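Long-range contact in thiamine pyrophosphokinase (Candida albicans, PDB 2G9Z), which transfers a pyrophosphate group from ATP to thiamine, making the cofactor thiamine pyrophosphate: residues A[63-69]-A[205-211]. Sequence-based numbering, arbitrary orientation.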
loop_
_atom_site.group_PDB
_atom_site.type_symbol
_atom_site.label_atom_id
_atom_site.label_comp_id
_atom_site.label_asym_id
_atom_site.label_seq_id
_atom_site.Cartn_x
_atom_site.Cartn_y
_atom_site.Cartn_z
ATOM N N HIS A 63 -26.548 1.798 8.140
ATOM C CA HIS A 63 -25.734 1.672 9.346
ATOM C C HIS A 63 -24.286 2.063 9.074
ATOM O O HIS A 63 -23.442 1.209 8.792
ATOM C CB HIS A 63 -25.792 0.238 9.875
ATOM C CG HIS A 63 -27.134 -0.153 10.410
ATOM N ND1 HIS A 63 -27.686 0.432 11.530
ATOM C CD2 HIS A 63 -28.039 -1.063 9.975
ATOM C CE1 HIS A 63 -28.874 -0.100 11.761
ATOM N NE2 HIS A 63 -29.111 -1.008 10.832
ATOM N N ASN A 64 -24.013 3.360 9.167
ATOM C CA ASN A 64 -22.680 3.899 8.929
ATOM C C ASN A 64 -21.817 3.924 10.180
ATOM O O ASN A 64 -22.224 4.420 11.232
ATOM C CB ASN A 64 -22.778 5.317 8.366
ATOM C CG ASN A 64 -23.364 5.352 6.969
ATOM O OD1 ASN A 64 -23.785 6.405 6.489
ATOM N ND2 ASN A 64 -23.385 4.203 6.303
ATOM N N VAL A 65 -20.610 3.392 10.039
ATOM C CA VAL A 65 -19.644 3.336 11.118
ATOM C C VAL A 65 -18.372 4.015 10.639
ATOM O O VAL A 65 -17.985 3.862 9.480
ATOM C CB VAL A 65 -19.281 1.876 11.470
ATOM C CG1 VAL A 65 -18.239 1.852 12.583
ATOM C CG2 VAL A 65 -20.527 1.110 11.864
ATOM N N LEU A 66 -17.735 4.766 11.530
ATOM C CA LEU A 66 -16.477 5.432 11.221
ATOM C C LEU A 66 -15.395 4.802 12.092
ATOM O O LEU A 66 -15.497 4.807 13.321
ATOM C CB LEU A 66 -16.559 6.933 11.518
ATOM C CG LEU A 66 -15.261 7.728 11.317
ATOM C CD1 LEU A 66 -14.830 7.640 9.861
ATOM C CD2 LEU A 66 -15.466 9.181 11.715
ATOM N N LEU A 67 -14.375 4.239 11.457
ATOM C CA LEU A 67 -13.276 3.621 12.181
ATOM C C LEU A 67 -12.049 4.489 11.945
ATOM O O LEU A 67 -11.649 4.712 10.802
ATOM C CB LEU A 67 -13.038 2.199 11.675
ATOM C CG LEU A 67 -11.839 1.440 12.253
ATOM C CD1 LEU A 67 -11.838 1.512 13.780
ATOM C CD2 LEU A 67 -11.904 -0.015 11.784
ATOM N N ILE A 68 -11.454 4.978 13.028
ATOM C CA ILE A 68 -10.295 5.857 12.927
ATOM C C ILE A 68 -8.997 5.244 13.420
ATOM O O ILE A 68 -8.832 4.986 14.614
ATOM C CB ILE A 68 -10.540 7.164 13.710
ATOM C CG1 ILE A 68 -11.864 7.791 13.261
ATOM C CG2 ILE A 68 -9.369 8.134 13.497
ATOM C CD1 ILE A 68 -12.330 8.939 14.127
ATOM N N LEU A 69 -8.070 5.011 12.500
ATOM C CA LEU A 69 -6.784 4.456 12.876
ATOM C C LEU A 69 -5.777 5.575 13.140
ATOM O O LEU A 69 -6.103 6.754 13.022
ATOM C CB LEU A 69 -6.278 3.480 11.810
ATOM C CG LEU A 69 -6.736 2.036 12.076
ATOM C CD1 LEU A 69 -8.258 1.965 12.146
ATOM C CD2 LEU A 69 -6.206 1.119 10.979
ATOM N N ILE A 205 -24.085 -3.155 6.963
ATOM C CA ILE A 205 -23.203 -2.207 7.623
ATOM C C ILE A 205 -22.201 -1.623 6.633
ATOM O O ILE A 205 -21.655 -2.335 5.792
ATOM C CB ILE A 205 -22.401 -2.895 8.759
ATOM C CG1 ILE A 205 -23.353 -3.613 9.719
ATOM C CG2 ILE A 205 -21.561 -1.869 9.504
ATOM C CD1 ILE A 205 -24.320 -2.702 10.419
ATOM N N THR A 206 -21.977 -0.320 6.738
ATOM C CA THR A 206 -21.011 0.372 5.898
ATOM C C THR A 206 -19.985 0.964 6.856
ATOM O O THR A 206 -20.323 1.784 7.713
ATOM C CB THR A 206 -21.661 1.514 5.083
ATOM O OG1 THR A 206 -22.586 0.962 4.136
ATOM C CG2 THR A 206 -20.596 2.305 4.337
ATOM N N ILE A 207 -18.738 0.523 6.730
ATOM C CA ILE A 207 -17.674 1.011 7.593
ATOM C C ILE A 207 -16.667 1.869 6.835
ATOM O O ILE A 207 -15.974 1.388 5.939
ATOM C CB ILE A 207 -16.886 -0.145 8.238
ATOM C CG1 ILE A 207 -17.834 -1.103 8.960
ATOM C CG2 ILE A 207 -15.866 0.425 9.231
ATOM C CD1 ILE A 207 -17.130 -2.336 9.517
ATOM N N TYR A 208 -16.601 3.143 7.202
ATOM C CA TYR A 208 -15.659 4.075 6.602
ATOM C C TYR A 208 -14.421 4.011 7.483
ATOM O O TYR A 208 -14.497 4.265 8.687
ATOM C CB TYR A 208 -16.256 5.483 6.598
ATOM C CG TYR A 208 -17.432 5.620 5.655
ATOM C CD1 TYR A 208 -17.240 5.658 4.275
ATOM C CD2 TYR A 208 -18.738 5.670 6.138
ATOM C CE1 TYR A 208 -18.320 5.740 3.396
ATOM C CE2 TYR A 208 -19.826 5.751 5.268
ATOM C CZ TYR A 208 -19.608 5.785 3.898
ATOM O OH TYR A 208 -20.679 5.859 3.034
ATOM N N VAL A 209 -13.287 3.649 6.893
ATOM C CA VAL A 209 -12.047 3.534 7.651
ATOM C C VAL A 209 -11.029 4.616 7.282
ATOM O O VAL A 209 -10.671 4.769 6.112
ATOM C CB VAL A 209 -11.386 2.149 7.423
ATOM C CG1 VAL A 209 -10.148 2.009 8.303
ATOM C CG2 VAL A 209 -12.386 1.030 7.710
ATOM N N LEU A 210 -10.568 5.363 8.283
ATOM C CA LEU A 210 -9.560 6.410 8.070
ATOM C C LEU A 210 -8.188 5.981 8.593
ATOM O O LEU A 210 -8.097 5.278 9.601
ATOM C CB LEU A 210 -9.953 7.702 8.797
ATOM C CG LEU A 210 -11.237 8.417 8.390
ATOM C CD1 LEU A 210 -11.439 9.637 9.287
ATOM C CD2 LEU A 210 -11.153 8.821 6.923
ATOM N N ASN A 211 -7.131 6.396 7.896
ATOM C CA ASN A 211 -5.752 6.124 8.309
ATOM C C ASN A 211 -5.267 4.672 8.327
ATOM O O ASN A 211 -4.282 4.355 9.004
ATOM C CB ASN A 211 -5.509 6.742 9.694
ATOM C CG ASN A 211 -5.955 8.195 9.769
ATOM O OD1 ASN A 211 -5.715 8.977 8.846
ATOM N ND2 ASN A 211 -6.603 8.565 10.876
#
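The Y208 ring receives the side chain of N64 at its edge, in the ring plane: N64 CG lies 3.9 Å from Y208 CE2, with the amide turned 77° from the ring. The imidazole of H63 meets I205 obliquely, packs edge-to-face with Y167 and hydrogen-bonds E85 OE1 through ND1. I205 CD1 lies 3.8 Å from H63 CG, brought there because CG1 of I205 stands beside the backbone N (chi1 -53°). At the other end the amide of N211 turns to L69, just past the end of strand 64-68, and its ND2 donates to L69 O at 2.9 Å from above the carbonyl plane, a bent bond (149° at the hydrogen) that continues the backbone pairing past the last residues of the strands. Between these ends, strands 64-68 and 205-210 run parallel in unbroken register; V65 and L67 each donate N-H to, and accept at C=O from, the residues flanking I207 and V209. The bond from L67 N to Y208 O is 2.8 Å long and nearly straight. CA-H groups of N64, L66, I207 and V209 also point at carbonyls of this pairing. On one face L66 CD1 rests on L210 CG at 4.0 Å; on the other V65 CG2 meets I205 CG2 at 3.9 Å, and L67 CB touches both I207 CG2 and V209 CG2. The L69 side chain lies about 8 Å from a bound thiamine-PNP and about 9 Å from a magnesium ion. Helix 155-170 packs on V65 and L67, helix 77-81 on L66, Y208 and L210, and the pair lies in the parallel part of a mixed sheet, between strands 86-90 and 237-242.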